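Local coordinates for protein putative peptidase (Bacteroides fragilis, PDB 5DYN) that is one chain of a clostripain-family cysteine protease that probably cleaves and thereby activates the Bacteroides fragilis toxin, at residues 18-23 with 51-56; 26-31 with 116-121. All coordinates share one frame; numbering follows the deposited sequence.

Contact 1: 18-23 with 51-56; sequences VLVYMI and GNLLVY
V18 and L53 begin a parallel ladder that continues through L19–L54 and V20–V55 to Y21–Y56, the two strands running 4.6 Å apart at an angle of 17°. Five backbone hydrogen bonds hold it, and residues 18-23 use alternate positions: the N-H groups of V18, V20 and M22 give to the carbonyls of N52, L54 and Y56, while the oxygens of V18 and V20 receive from L54 N and Y56 N.

On the face carrying L19, L54, Y21 and Y56, the tyrosines lie alongside each other and point the same way. Both have CG anti to the backbone N, which swings the rings forward along the strands into an offset stack. Their centroids are 4.6 Å apart and their planes 30° from parallel; Y56 CD2 sits over the centre of the Y21 ring, 3.6 Å above its plane. S89 holds both phenol ends, through its backbone oxygen for Y21 and its OG for Y56, so the stacked pair is pinned at its polar end.

The other face is apolar in this pairing, built from V18, V20, M22, L53 and V55. V20 CG2 meets L53 CD1 at 3.7 Å, and the extended M22 chain reaches back across so that its CE lies 3.5 Å from V55 CG1. Helix 29-43 packs on this face, through M39 against V20 and M22, and helix 92-105 packs on the tyrosine face. Strand 16-23, helix 29-43 and strand 51-58 thus form a beta-alpha-beta crossover at the centre of an alpha/beta/alpha sandwich, consistent with the fold of clan CD peptidases.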
loop_
_atom_site.group_PDB
_atom_site.type_symbol
_atom_site.label_atom_id
_atom_site.label_comp_id
_atom_site.label_asym_id
_atom_site.label_seq_id
_atom_site.Cartn_x
_atom_site.Cartn_y
_atom_site.Cartn_z
ATOM N N VAL A 18 -1.798 -15.036 8.405
ATOM C CA VAL A 18 -1.474 -13.660 8.047
ATOM C C VAL A 18 -0.236 -13.182 8.797
ATOM O O VAL A 18 -0.188 -13.222 10.024
ATOM C CB VAL A 18 -2.647 -12.704 8.343
ATOM C CG1 VAL A 18 -2.257 -11.266 8.019
ATOM C CG2 VAL A 18 -3.886 -13.118 7.561
ATOM N N LEU A 19 0.769 -12.738 8.049
ATOM C CA LEU A 19 1.968 -12.164 8.643
ATOM C C LEU A 19 1.909 -10.643 8.581
ATOM O O LEU A 19 1.764 -10.066 7.502
ATOM C CB LEU A 19 3.222 -12.674 7.929
ATOM C CG LEU A 19 4.549 -11.977 8.242
ATOM C CD1 LEU A 19 4.903 -12.102 9.714
ATOM C CD2 LEU A 19 5.662 -12.539 7.374
ATOM N N VAL A 20 2.005 -9.998 9.740
ATOM C CA VAL A 20 2.060 -8.542 9.789
ATOM C C VAL A 20 3.507 -8.095 9.960
ATOM O O VAL A 20 4.123 -8.333 10.999
ATOM C CB VAL A 20 1.192 -7.972 10.922
ATOM C CG1 VAL A 20 1.306 -6.457 10.965
ATOM C CG2 VAL A 20 -0.259 -8.386 10.731
ATOM N N TYR A 21 4.048 -7.460 8.925
ATOM C CA TYR A 21 5.454 -7.076 8.898
ATOM C C TYR A 21 5.624 -5.609 9.281
ATOM O O TYR A 21 5.313 -4.714 8.498
ATOM C CB TYR A 21 6.048 -7.337 7.509
ATOM C CG TYR A 21 7.557 -7.437 7.488
ATOM C CD1 TYR A 21 8.349 -6.295 7.477
ATOM C CD2 TYR A 21 8.190 -8.672 7.478
ATOM C CE1 TYR A 21 9.728 -6.383 7.462
ATOM C CE2 TYR A 21 9.571 -8.769 7.461
ATOM C CZ TYR A 21 10.334 -7.620 7.450
ATOM O OH TYR A 21 11.708 -7.706 7.429
ATOM N N MET A 22 6.131 -5.366 10.485
ATOM C CA MET A 22 6.237 -4.005 10.995
ATOM C C MET A 22 7.666 -3.473 11.000
ATOM O O MET A 22 8.458 -3.788 11.890
ATOM C CB MET A 22 5.665 -3.922 12.407
ATOM C CG MET A 22 4.293 -4.540 12.549
ATOM S SD MET A 22 3.542 -4.111 14.126
ATOM C CE MET A 22 2.343 -5.418 14.253
ATOM N N ILE A 23 7.987 -2.663 10.000
ATOM C CA ILE A 23 9.237 -1.922 9.997
ATOM C C ILE A 23 9.013 -0.648 10.805
ATOM O O ILE A 23 8.681 0.403 10.254
ATOM C CB ILE A 23 9.704 -1.597 8.567
ATOM C CG1 ILE A 23 9.726 -2.872 7.722
ATOM C CG2 ILE A 23 11.070 -0.927 8.587
ATOM C CD1 ILE A 23 10.034 -2.637 6.258
ATOM N N GLY A 51 -7.039 -19.799 12.312
ATOM C CA GLY A 51 -6.437 -18.538 11.916
ATOM C C GLY A 51 -5.128 -18.271 12.635
ATOM O O GLY A 51 -5.059 -18.333 13.863
ATOM N N ASN A 52 -4.084 -17.976 11.866
ATOM C CA ASN A 52 -2.771 -17.692 12.433
ATOM C C ASN A 52 -2.318 -16.264 12.160
ATOM O O ASN A 52 -1.927 -15.934 11.038
ATOM C CB ASN A 52 -1.728 -18.666 11.886
ATOM C CG ASN A 52 -2.101 -20.113 12.120
ATOM O OD1 ASN A 52 -1.955 -20.632 13.227
ATOM N ND2 ASN A 52 -2.574 -20.778 11.072
ATOM N N LEU A 53 -2.372 -15.417 13.183
ATOM C CA LEU A 53 -1.852 -14.061 13.062
ATOM C C LEU A 53 -0.431 -13.979 13.589
ATOM O O LEU A 53 -0.199 -13.972 14.798
ATOM C CB LEU A 53 -2.729 -13.059 13.804
ATOM C CG LEU A 53 -2.266 -11.603 13.695
ATOM C CD1 LEU A 53 -2.211 -11.166 12.234
ATOM C CD2 LEU A 53 -3.162 -10.675 14.500
ATOM N N LEU A 54 0.521 -13.916 12.670
ATOM C CA LEU A 54 1.915 -13.772 13.043
ATOM C C LEU A 54 2.320 -12.311 12.918
ATOM O O LEU A 54 1.844 -11.593 12.041
ATOM C CB LEU A 54 2.804 -14.668 12.180
ATOM C CG LEU A 54 2.993 -16.105 12.686
ATOM C CD1 LEU A 54 1.676 -16.840 12.872
ATOM C CD2 LEU A 54 3.884 -16.878 11.747
ATOM N N VAL A 55 3.189 -11.869 13.816
ATOM C CA VAL A 55 3.600 -10.478 13.843
ATOM C C VAL A 55 5.110 -10.363 13.916
ATOM O O VAL A 55 5.736 -10.853 14.855
ATOM C CB VAL A 55 2.980 -9.728 15.042
ATOM C CG1 VAL A 55 3.718 -8.427 15.299
ATOM C CG2 VAL A 55 1.494 -9.482 14.818
ATOM N N TYR A 56 5.696 -9.726 12.913
ATOM C CA TYR A 56 7.096 -9.344 12.985
ATOM C C TYR A 56 7.166 -7.867 13.359
ATOM O O TYR A 56 6.647 -7.012 12.642
ATOM C CB TYR A 56 7.813 -9.612 11.660
ATOM C CG TYR A 56 9.241 -9.124 11.645
ATOM C CD1 TYR A 56 10.253 -9.866 12.242
ATOM C CD2 TYR A 56 9.577 -7.916 11.049
ATOM C CE1 TYR A 56 11.561 -9.421 12.235
ATOM C CE2 TYR A 56 10.877 -7.463 11.039
ATOM C CZ TYR A 56 11.867 -8.219 11.634
ATOM O OH TYR A 56 13.169 -7.769 11.627
#

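Contact 2: 26-31 with 116-121; sequences NSLAPL and WSHGEG
S27 and H118 supply the hydrogen bond of this contact: OG of S27 lies 2.7 Å from NE2 of H118, at the edge of the imidazole and near its plane. Either atom could be the donor. A bond at this edge restrains the rotation of the ring.

A second polar interaction shapes the segment from within. N26 opens a type I turn that leads into helix 29-43, and its OD1 accepts from L28 N at 2.9 Å, a capping bond. That bond fixes the amide of N26 while its CG lies 3.8 Å from H118 CD2; the two side chains run past one another head to tail, amide and imidazole planes 61° apart. The amide's ND2 is engaged by the I23 carbonyl and by the backbone oxygen of Q4 of the other chain. The carbonyl oxygen of L28 lies near the plane of the W116 indole, 3.5 Å from CH2 at its edge, and D35, on helix 29-43, accepts from NE1 of the same ring.

Apolar contact centres on L28. Its CG stands anti to the carbonyl carbon (chi1 -59°), and the branch beyond reaches over the imidazole: CD1 lies 3.6 Å from the ring centroid and only 6° off the normal, a CH-pi contact over the middle of the face. H118 is therefore held by a serine at its edge and a leucine over one face. Nearer the backbone, L28 CB packs 3.8 Å from W116 CH2.

H118 and G119 follow a hydrophobic strand, as does the His-Gly pair of clan CD peptidases, to which they probably correspond. Here the contact joins the start of helix 29-43 to the loop leaving strand 110-116, beside the interface where a parallel strand of the other chain continues the sheet.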
loop_
_atom_site.group_PDB
_atom_site.type_symbol
_atom_site.label_atom_id
_atom_site.label_comp_id
_atom_site.label_asym_id
_atom_site.label_seq_id
_atom_site.Cartn_x
_atom_site.Cartn_y
_atom_site.Cartn_z
ATOM N N ASN A 26 11.526 3.698 13.345
ATOM C CA ASN A 26 11.409 5.017 12.755
ATOM C C ASN A 26 10.511 5.891 13.609
ATOM O O ASN A 26 10.302 5.606 14.788
ATOM C CB ASN A 26 10.868 4.912 11.329
ATOM C CG ASN A 26 9.688 3.966 11.225
ATOM O OD1 ASN A 26 8.779 3.999 12.054
ATOM N ND2 ASN A 26 9.706 3.101 10.216
ATOM N N SER A 27 9.968 6.944 13.009
ATOM C CA SER A 27 9.117 7.881 13.731
ATOM C C SER A 27 7.792 7.254 14.166
ATOM O O SER A 27 7.077 7.821 14.989
ATOM C CB SER A 27 8.846 9.117 12.872
ATOM O OG SER A 27 7.950 8.811 11.819
ATOM N N LEU A 28 7.468 6.088 13.618
ATOM C CA LEU A 28 6.196 5.436 13.916
ATOM C C LEU A 28 6.303 4.468 15.086
ATOM O O LEU A 28 5.308 3.859 15.486
ATOM C CB LEU A 28 5.681 4.692 12.688
ATOM C CG LEU A 28 5.459 5.555 11.450
ATOM C CD1 LEU A 28 5.163 4.675 10.254
ATOM C CD2 LEU A 28 4.334 6.548 11.692
ATOM N N ALA A 29 7.511 4.322 15.625
ATOM C CA ALA A 29 7.749 3.420 16.752
ATOM C C ALA A 29 6.782 3.629 17.928
ATOM O O ALA A 29 6.272 2.651 18.468
ATOM C CB ALA A 29 9.188 3.544 17.230
ATOM N N PRO A 30 6.520 4.890 18.332
ATOM C CA PRO A 30 5.583 5.057 19.452
ATOM C C PRO A 30 4.160 4.593 19.141
ATOM O O PRO A 30 3.375 4.384 20.063
ATOM C CB PRO A 30 5.604 6.568 19.701
ATOM C CG PRO A 30 6.886 7.036 19.122
ATOM C CD PRO A 30 7.103 6.183 17.927
ATOM N N LEU A 31 3.840 4.438 17.861
ATOM C CA LEU A 31 2.493 4.059 17.442
ATOM C C LEU A 31 2.335 2.550 17.251
ATOM O O LEU A 31 1.220 2.051 17.112
ATOM C CB LEU A 31 2.130 4.779 16.143
ATOM C CG LEU A 31 1.974 6.297 16.223
ATOM C CD1 LEU A 31 2.061 6.913 14.838
ATOM C CD2 LEU A 31 0.652 6.656 16.884
ATOM N N TRP A 116 3.598 -2.786 7.352
ATOM C CA TRP A 116 3.437 -1.753 8.369
ATOM C C TRP A 116 4.702 -0.913 8.501
ATOM O O TRP A 116 5.670 -1.348 9.134
ATOM C CB TRP A 116 3.097 -2.410 9.713
ATOM C CG TRP A 116 2.486 -1.513 10.761
ATOM C CD1 TRP A 116 1.176 -1.491 11.155
ATOM C CD2 TRP A 116 3.162 -0.537 11.570
ATOM N NE1 TRP A 116 0.995 -0.560 12.149
ATOM C CE2 TRP A 116 2.196 0.041 12.421
ATOM C CE3 TRP A 116 4.487 -0.094 11.655
ATOM C CZ2 TRP A 116 2.513 1.041 13.339
ATOM C CZ3 TRP A 116 4.799 0.899 12.566
ATOM C CH2 TRP A 116 3.815 1.455 13.398
ATOM N N SER A 117 4.693 0.282 7.908
ATOM C CA SER A 117 5.827 1.205 7.997
ATOM C C SER A 117 5.527 2.539 7.317
ATOM O O SER A 117 4.374 2.855 7.028
ATOM C CB SER A 117 7.079 0.589 7.368
ATOM O OG SER A 117 8.242 1.291 7.762
ATOM N N HIS A 118 6.574 3.319 7.070
ATOM C CA HIS A 118 6.467 4.495 6.211
ATOM C C HIS A 118 6.414 4.046 4.758
ATOM O O HIS A 118 6.924 2.981 4.414
ATOM C CB HIS A 118 7.640 5.454 6.424
ATOM C CG HIS A 118 7.497 6.325 7.633
ATOM N ND1 HIS A 118 6.443 7.195 7.803
ATOM C CD2 HIS A 118 8.284 6.468 8.726
ATOM C CE1 HIS A 118 6.581 7.831 8.953
ATOM N NE2 HIS A 118 7.691 7.410 9.532
ATOM N N GLY A 119 5.802 4.859 3.907
ATOM C CA GLY A 119 5.636 4.502 2.513
ATOM C C GLY A 119 5.883 5.665 1.576
ATOM O O GLY A 119 5.645 6.822 1.925
ATOM N N GLU A 120 6.365 5.349 0.378
ATOM C CA GLU A 120 6.677 6.356 -0.626
ATOM C C GLU A 120 6.613 5.716 -2.012
ATOM O O GLU A 120 7.549 5.823 -2.804
ATOM C CB GLU A 120 8.055 6.973 -0.360
ATOM C CG GLU A 120 8.400 8.215 -1.183
ATOM C CD GLU A 120 7.558 9.423 -0.821
ATOM O OE1 GLU A 120 7.929 10.146 0.129
ATOM O OE2 GLU A 120 6.528 9.650 -1.490
ATOM N N GLY A 121 5.501 5.034 -2.281
ATOM C CA GLY A 121 5.226 4.447 -3.582
ATOM C C GLY A 121 6.386 3.714 -4.230
ATOM O O GLY A 121 7.069 2.919 -3.585
#

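Overall arrangement
Contacts 1 and 2 have centres about 16 Å apart, the first near the middle of the chain and the second beyond the ends of the strands. Their segments alternate in sequence: 18-23, 26-31, 51-56, then 116-121. Strand 16-23 feeds helix 29-43, which returns to strand 51-58, while strand 110-116 flanks strand 16-23 on its other side. The two contacts also touch directly: Y21 O lies 2.8 Å from W116 N, and I23 O lies 2.7 Å from S117 OG, both probable hydrogen bonds. The example illustrates how a buried parallel strand pair continues, at its C-terminal ends, into loops that meet one another and the neighbouring chain.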